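PDB 3BT4: fungal protease inhibitor-1 from Antheraea mylitta, which inhibits serine proteases, including trypsin, chymotrypsin and the proteases of the fungi Aspergillus oryzae and Rhizopus oryzae. Local coordinates for residues A[45-50]-A[64-69]; A[36-41]-A[54-59]; A[16-21]-A[41-46]. One frame throughout, in Å; residues are numbered along the deposited sequence.

Interaction 1: residues A[45-50]-A[64-69]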
# COMPACT_ATOMS: atom_id res chain seq x y z
N THR A 45 3.11 8.06 0.36
CA THR A 45 4.18 8.72 -0.36
C THR A 45 4.58 7.85 -1.56
O THR A 45 4.66 6.64 -1.45
CB THR A 45 5.36 8.96 0.60
OG1 THR A 45 4.96 9.93 1.58
CG2 THR A 45 6.64 9.44 -0.13
N LEU A 46 4.81 8.47 -2.71
CA LEU A 46 5.26 7.69 -3.88
C LEU A 46 6.74 7.84 -4.18
O LEU A 46 7.32 8.93 -4.04
CB LEU A 46 4.41 7.96 -5.13
CG LEU A 46 2.89 7.75 -5.01
CD1 LEU A 46 2.19 8.10 -6.31
CD2 LEU A 46 2.53 6.33 -4.56
N LEU A 47 7.34 6.72 -4.59
CA LEU A 47 8.77 6.64 -4.84
C LEU A 47 9.08 6.44 -6.32
O LEU A 47 8.30 5.83 -7.06
CB LEU A 47 9.40 5.52 -4.02
CG LEU A 47 9.02 5.43 -2.53
CD1 LEU A 47 9.33 4.06 -2.03
CD2 LEU A 47 9.70 6.47 -1.68
N ARG A 48 10.21 6.98 -6.73
CA ARG A 48 10.66 6.93 -8.11
C ARG A 48 11.44 5.65 -8.41
O ARG A 48 11.89 4.95 -7.51
CB ARG A 48 11.58 8.13 -8.39
CG ARG A 48 10.99 9.50 -8.10
CD ARG A 48 10.01 9.88 -9.16
NE ARG A 48 9.81 11.32 -9.24
CZ ARG A 48 10.54 12.13 -10.00
NH1 ARG A 48 11.54 11.64 -10.73
NH2 ARG A 48 10.27 13.43 -10.04
N GLU A 49 11.61 5.37 -9.70
CA GLU A 49 12.42 4.25 -10.16
C GLU A 49 13.84 4.29 -9.57
O GLU A 49 14.50 5.33 -9.60
CB GLU A 49 12.49 4.24 -11.68
CG GLU A 49 13.16 3.00 -12.23
CD GLU A 49 13.11 2.89 -13.75
OE1 GLU A 49 12.78 3.89 -14.44
OE2 GLU A 49 13.43 1.79 -14.25
N ARG A 50 14.27 3.14 -9.06
CA ARG A 50 15.60 2.92 -8.46
C ARG A 50 15.66 3.26 -6.98
O ARG A 50 16.51 2.73 -6.27
CB ARG A 50 16.73 3.66 -9.19
CG ARG A 50 16.93 3.27 -10.63
CD ARG A 50 16.93 1.76 -10.83
NE ARG A 50 16.68 1.47 -12.24
CZ ARG A 50 17.62 1.47 -13.20
NH1 ARG A 50 18.89 1.73 -12.90
NH2 ARG A 50 17.28 1.20 -14.46
N PRO A 64 3.82 -0.54 4.09
CA PRO A 64 4.46 0.77 4.27
C PRO A 64 3.69 1.85 3.53
O PRO A 64 3.11 1.59 2.48
CB PRO A 64 5.85 0.59 3.65
CG PRO A 64 5.72 -0.57 2.71
CD PRO A 64 4.67 -1.47 3.31
N SER A 65 3.68 3.06 4.09
CA SER A 65 2.99 4.19 3.48
C SER A 65 3.75 4.78 2.31
O SER A 65 3.21 5.57 1.55
CB SER A 65 2.71 5.27 4.52
OG SER A 65 1.76 4.77 5.45
N ALA A 66 5.01 4.40 2.18
CA ALA A 66 5.83 4.89 1.08
C ALA A 66 5.96 3.75 0.11
O ALA A 66 6.55 2.71 0.42
CB ALA A 66 7.20 5.34 1.60
N VAL A 67 5.40 3.93 -1.07
CA VAL A 67 5.33 2.85 -2.05
C VAL A 67 5.85 3.30 -3.42
O VAL A 67 5.85 4.50 -3.71
CB VAL A 67 3.89 2.23 -2.12
CG1 VAL A 67 3.61 1.34 -0.88
CG2 VAL A 67 2.82 3.30 -2.30
N CYS A 68 6.30 2.37 -4.23
CA CYS A 68 6.75 2.70 -5.59
C CYS A 68 5.61 3.28 -6.41
O CYS A 68 4.46 2.82 -6.30
CB CYS A 68 7.33 1.46 -6.28
SG CYS A 68 8.70 0.76 -5.37
N GLN A 69 5.92 4.27 -7.24
CA GLN A 69 4.89 4.90 -8.07
C GLN A 69 4.51 3.96 -9.21
O GLN A 69 5.32 3.66 -10.09
CB GLN A 69 5.35 6.27 -8.58
CG GLN A 69 4.25 7.10 -9.25
CD GLN A 69 4.60 8.59 -9.40
OE1 GLN A 69 5.77 8.96 -9.58
NE2 GLN A 69 3.59 9.44 -9.31

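Interaction 2: residues A[36-41]-A[54-59]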
# COMPACT_ATOMS: atom_id res chain seq x y z
N LYS A 36 -3.45 -5.88 7.24
CA LYS A 36 -3.74 -7.13 6.53
C LYS A 36 -4.85 -6.90 5.50
O LYS A 36 -5.90 -6.32 5.83
CB LYS A 36 -4.09 -8.24 7.51
CG LYS A 36 -2.89 -8.67 8.36
CD LYS A 36 -3.23 -9.78 9.35
CE LYS A 36 -3.70 -9.22 10.69
NZ LYS A 36 -2.69 -8.31 11.31
N CYS A 37 -4.59 -7.33 4.26
CA CYS A 37 -5.49 -7.15 3.11
C CYS A 37 -5.85 -5.69 2.76
O CYS A 37 -6.78 -5.44 1.97
CB CYS A 37 -6.74 -8.05 3.23
SG CYS A 37 -6.30 -9.82 3.24
N ALA A 38 -5.09 -4.75 3.33
CA ALA A 38 -5.22 -3.33 2.96
C ALA A 38 -6.62 -2.77 3.28
O ALA A 38 -7.15 -1.96 2.54
CB ALA A 38 -4.89 -3.16 1.48
N CYS A 39 -7.18 -3.19 4.42
CA CYS A 39 -8.50 -2.74 4.89
C CYS A 39 -8.54 -1.30 5.38
O CYS A 39 -9.62 -0.69 5.43
CB CYS A 39 -9.01 -3.69 5.98
SG CYS A 39 -9.21 -5.39 5.38
N CYS A 40 -7.37 -0.75 5.71
CA CYS A 40 -7.28 0.62 6.22
C CYS A 40 -6.78 1.65 5.20
O CYS A 40 -5.84 1.40 4.45
CB CYS A 40 -6.42 0.68 7.49
SG CYS A 40 -7.16 -0.11 8.96
N PRO A 41 -7.42 2.83 5.20
CA PRO A 41 -6.96 3.97 4.38
C PRO A 41 -5.57 4.44 4.83
O PRO A 41 -5.18 4.20 5.96
CB PRO A 41 -8.01 5.05 4.67
CG PRO A 41 -8.61 4.63 6.01
CD PRO A 41 -8.63 3.17 5.97
N LYS A 54 10.61 -0.36 1.01
CA LYS A 54 10.31 -1.50 1.88
C LYS A 54 9.24 -2.36 1.24
O LYS A 54 8.31 -1.85 0.63
CB LYS A 54 9.84 -1.03 3.26
CG LYS A 54 10.72 0.03 3.92
CD LYS A 54 9.91 0.83 4.97
CE LYS A 54 9.49 -0.07 6.13
NZ LYS A 54 9.04 0.68 7.37
N THR A 55 9.37 -3.67 1.40
CA THR A 55 8.45 -4.62 0.78
C THR A 55 6.96 -4.34 1.15
O THR A 55 6.61 -4.08 2.32
CB THR A 55 8.83 -6.10 1.13
OG1 THR A 55 8.81 -6.27 2.55
CG2 THR A 55 10.20 -6.43 0.66
N TYR A 56 6.11 -4.36 0.14
CA TYR A 56 4.69 -4.16 0.35
C TYR A 56 3.97 -5.44 -0.02
O TYR A 56 4.04 -5.88 -1.18
CB TYR A 56 4.15 -3.01 -0.51
CG TYR A 56 2.67 -2.75 -0.27
CD1 TYR A 56 2.25 -1.89 0.74
CD2 TYR A 56 1.70 -3.39 -1.04
CE1 TYR A 56 0.90 -1.66 0.97
CE2 TYR A 56 0.33 -3.17 -0.81
CZ TYR A 56 -0.04 -2.29 0.20
OH TYR A 56 -1.37 -2.05 0.43
N SER A 57 3.29 -6.02 0.97
CA SER A 57 2.43 -7.18 0.75
C SER A 57 1.24 -7.14 1.70
O SER A 57 1.40 -7.34 2.90
CB SER A 57 3.21 -8.50 0.89
OG SER A 57 2.36 -9.62 0.70
N LYS A 58 0.07 -6.84 1.15
CA LYS A 58 -1.19 -6.77 1.91
C LYS A 58 -1.63 -8.15 2.37
O LYS A 58 -2.20 -8.29 3.46
CB LYS A 58 -2.30 -6.10 1.10
CG LYS A 58 -2.87 -6.94 0.00
CD LYS A 58 -4.09 -6.29 -0.60
CE LYS A 58 -4.54 -7.09 -1.80
NZ LYS A 58 -5.87 -6.66 -2.28
N GLU A 59 -1.33 -9.17 1.55
CA GLU A 59 -1.57 -10.57 1.88
C GLU A 59 -0.88 -10.94 3.17
O GLU A 59 -1.24 -11.91 3.83
CB GLU A 59 -1.03 -11.48 0.78
CG GLU A 59 -1.80 -11.43 -0.52
CD GLU A 59 -1.64 -10.14 -1.30
OE1 GLU A 59 -2.58 -9.77 -2.03
OE2 GLU A 59 -0.58 -9.48 -1.20

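Interaction 3: residues A[16-21]-A[41-46]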
# COMPACT_ATOMS: atom_id res chain seq x y z
N SER A 16 -9.45 1.94 13.34
CA SER A 16 -9.23 3.35 13.59
C SER A 16 -8.82 4.09 12.32
O SER A 16 -7.69 4.61 12.26
CB SER A 16 -8.17 3.54 14.68
OG SER A 16 -8.47 2.74 15.82
N PRO A 17 -9.73 4.19 11.33
CA PRO A 17 -9.35 4.65 10.00
C PRO A 17 -9.09 6.14 10.00
O PRO A 17 -9.76 6.88 10.73
CB PRO A 17 -10.59 4.32 9.15
CG PRO A 17 -11.74 4.42 10.12
CD PRO A 17 -11.18 3.92 11.43
N ILE A 18 -8.10 6.57 9.23
CA ILE A 18 -7.89 8.00 9.04
C ILE A 18 -8.92 8.50 8.03
O ILE A 18 -9.41 7.74 7.20
CB ILE A 18 -6.46 8.30 8.51
CG1 ILE A 18 -6.31 7.80 7.07
CG2 ILE A 18 -5.40 7.74 9.44
CD1 ILE A 18 -5.10 8.24 6.39
N ALA A 19 -9.22 9.80 8.11
CA ALA A 19 -10.11 10.46 7.17
C ALA A 19 -9.32 10.93 5.94
O ALA A 19 -8.13 11.17 6.02
CB ALA A 19 -10.83 11.64 7.83
N ARG A 20 -10.01 11.02 4.82
CA ARG A 20 -9.45 11.56 3.59
C ARG A 20 -8.95 12.99 3.80
O ARG A 20 -7.88 13.37 3.33
CB ARG A 20 -10.50 11.52 2.47
CG ARG A 20 -10.01 12.07 1.17
CD ARG A 20 -10.97 11.81 0.05
NE ARG A 20 -12.22 12.53 0.22
CZ ARG A 20 -13.04 12.85 -0.78
NH1 ARG A 20 -12.76 12.50 -2.02
NH2 ARG A 20 -14.17 13.50 -0.52
N ALA A 21 -9.76 13.74 4.54
CA ALA A 21 -9.53 15.12 4.96
C ALA A 21 -8.25 15.36 5.77
O ALA A 21 -7.88 16.51 6.00
CB ALA A 21 -10.77 15.60 5.80
N PRO A 41 -7.42 2.83 5.20
CA PRO A 41 -6.96 3.97 4.38
C PRO A 41 -5.57 4.44 4.83
O PRO A 41 -5.18 4.20 5.96
CB PRO A 41 -8.01 5.05 4.67
CG PRO A 41 -8.61 4.63 6.01
CD PRO A 41 -8.63 3.17 5.97
N ALA A 42 -4.84 5.10 3.95
CA ALA A 42 -3.51 5.64 4.30
C ALA A 42 -3.22 6.92 3.54
O ALA A 42 -3.74 7.15 2.46
CB ALA A 42 -2.45 4.62 3.99
N CYS A 43 -2.37 7.76 4.13
CA CYS A 43 -1.78 8.87 3.41
C CYS A 43 -0.43 8.36 2.90
O CYS A 43 0.47 8.08 3.69
CB CYS A 43 -1.63 10.09 4.32
SG CYS A 43 -3.22 10.55 5.16
N VAL A 44 -0.33 8.16 1.59
CA VAL A 44 0.85 7.51 1.02
C VAL A 44 1.84 8.46 0.32
O VAL A 44 1.47 9.51 -0.20
CB VAL A 44 0.46 6.31 0.11
CG1 VAL A 44 -0.53 5.41 0.83
CG2 VAL A 44 -0.12 6.77 -1.19
N THR A 45 3.11 8.06 0.36
CA THR A 45 4.18 8.72 -0.36
C THR A 45 4.58 7.85 -1.56
O THR A 45 4.66 6.64 -1.45
CB THR A 45 5.36 8.96 0.60
OG1 THR A 45 4.96 9.93 1.58
CG2 THR A 45 6.64 9.44 -0.13
N LEU A 46 4.81 8.47 -2.71
CA LEU A 46 5.26 7.69 -3.88
C LEU A 46 6.74 7.84 -4.18
O LEU A 46 7.32 8.93 -4.04
CB LEU A 46 4.41 7.96 -5.13
CG LEU A 46 2.89 7.75 -5.01
CD1 LEU A 46 2.19 8.10 -6.31
CD2 LEU A 46 2.53 6.33 -4.56
O HOH W 1 -6.38 4.35 8.43

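Interaction 1: residues A[45-50]-A[64-69]
T45 is held to 64-69 through both ends of its backbone: its N gives a hydrogen bond to the O of S65 at 2.8 Å, and its O takes one from the N of V67, also at 2.8 Å. Two residues on, L47 repeats the scheme. Its N bonds to the O of V67 at 2.8 Å with an N-H...O angle of 141°, the most bent of the four, and its O receives the N of Q69 at 2.9 Å. Between these bonds the backbone is close enough for C-H...O contacts, as where the CA of L46 faces the O of V67 at 3.2 Å. The result is a parallel ladder of two short strands, 45-47 and 66-68, whose directions differ by 36°. It forms one edge of a mixed three-stranded sheet, with 40-47 in the middle, antiparallel to 28-30 and parallel to 66-68.

Side chains pack on both faces. On the face of L46 and V67, CD2 of L46 meets CG2 of V67 at 3.8 Å, while its other methyl, CD1, lies by the amide NE2 of Q69 at 3.6 Å. Q69 reaches it because its CG is anti to the backbone N (chi1 -170°) and the chain beyond is extended, crossing L46 at about a right angle. On the opposite face L47 leans back over the V67 peptide, its CG 3.5 Å from the V67 O, and CD2 comes more loosely towards CB of A66. L47 also touches C53, and C68 on the same face is tied to C79 by a disulfide.

Interaction 2: residues A[36-41]-A[54-59]
K58 lies across the turn at C37 and A38, its aliphatic chain laid against their backbone, while Y56 comes to A38 from a different direction. In K58, CG sits between the backbone N and the carbonyl carbon (chi1 74°), and from there the chain runs out extended. CB is thereby brought to 3.8 Å from the N of A38, and CD to 3.8 Å from the O of C37. The same CD touches the methyl CB of A38 at 3.8 Å. Seen from that methyl, the hydroxyl of Y56 lies roughly at a right angle to the lysine, its OH also 3.8 Å from CB of A38. The ring gets there with CG anti to the backbone N, and only its hydroxyl end takes part. That OH is hydrogen-bonded to the O of H33, whose imidazole meets the tyrosine ring with the planes about 30° apart, so A38 touches a phenol already fixed in place.

One backbone hydrogen bond joins the segments: the N of C37 donates to the O of K58 at 2.7 Å. It approaches from above the carbonyl plane, 44° out of it, although the N-H itself points well at the oxygen. Both C37 and A38 have positive phi, which turns the chain sharply here.

The turn and the start of the strand that follows carry three disulfides, C37 to C4, C39 to C9 and C40 to C14. K36, C37 and C39 rest on Y8 of helix 8-11, and C39 and C40 form a classic beta bulge opposite S34 as the chain enters strand 40-47.

Interaction 3: residues A[16-21]-A[41-46]
I18 lies along P41, the two side chains running past each other in opposite directions. CG1 of I18 is 4.0 Å from CB of P41, and the carbonyl O of I18 comes to 3.4 Å from CG of the proline ring. P17 meets the same ring, its CB 3.7 Å from CG of P41. Further along, CD1 of I18 reaches C43, where its distance to SG, 3.2 Å, is too short to be trusted in detail. The isoleucine points this way because CG1 stands between the backbone N and the carbonyl carbon (chi1 69°).

No direct hydrogen bond joins the segments. A water spans them instead, donating to the O of P41 at 2.8 Å and accepting from the N of I18 at 2.9 Å. The loop is stapled to the start of the central strand 40-47 by disulfides at both flanks, C14 to C40 before it and C23 to C43 after it. An alanine in place of I18 takes away CG1 and CD1, and would probably open a gap between loop and strand beside CB of P41 and C43. P41 packs further on C14 and on Y29 of strand 28-30, and I18 on C23.

How the interactions relate
All three contacts draw on the 36-50 region: interaction 2 lies just before strand 40-47 begins, interaction 3 along its first half and interaction 1 at its end. Their centres are about 13 to 15 Å apart. Interactions 1 and 2 pack directly together, P64 CD lying 3.4 Å from T55 O, and V67 CG1 3.9 Å from Y56 CD1, so Y56 serves both. The segments of interactions 1 and 3 overlap at T45 and L46, which make their contacts in interaction 1, and S65 O approaches V44 CB at 3.2 Å. Interactions 2 and 3 overlap at P41, which packs in interaction 3. A glycerol, probably from crystallisation, comes within about 3 Å of the S65 side chain, nearest atoms.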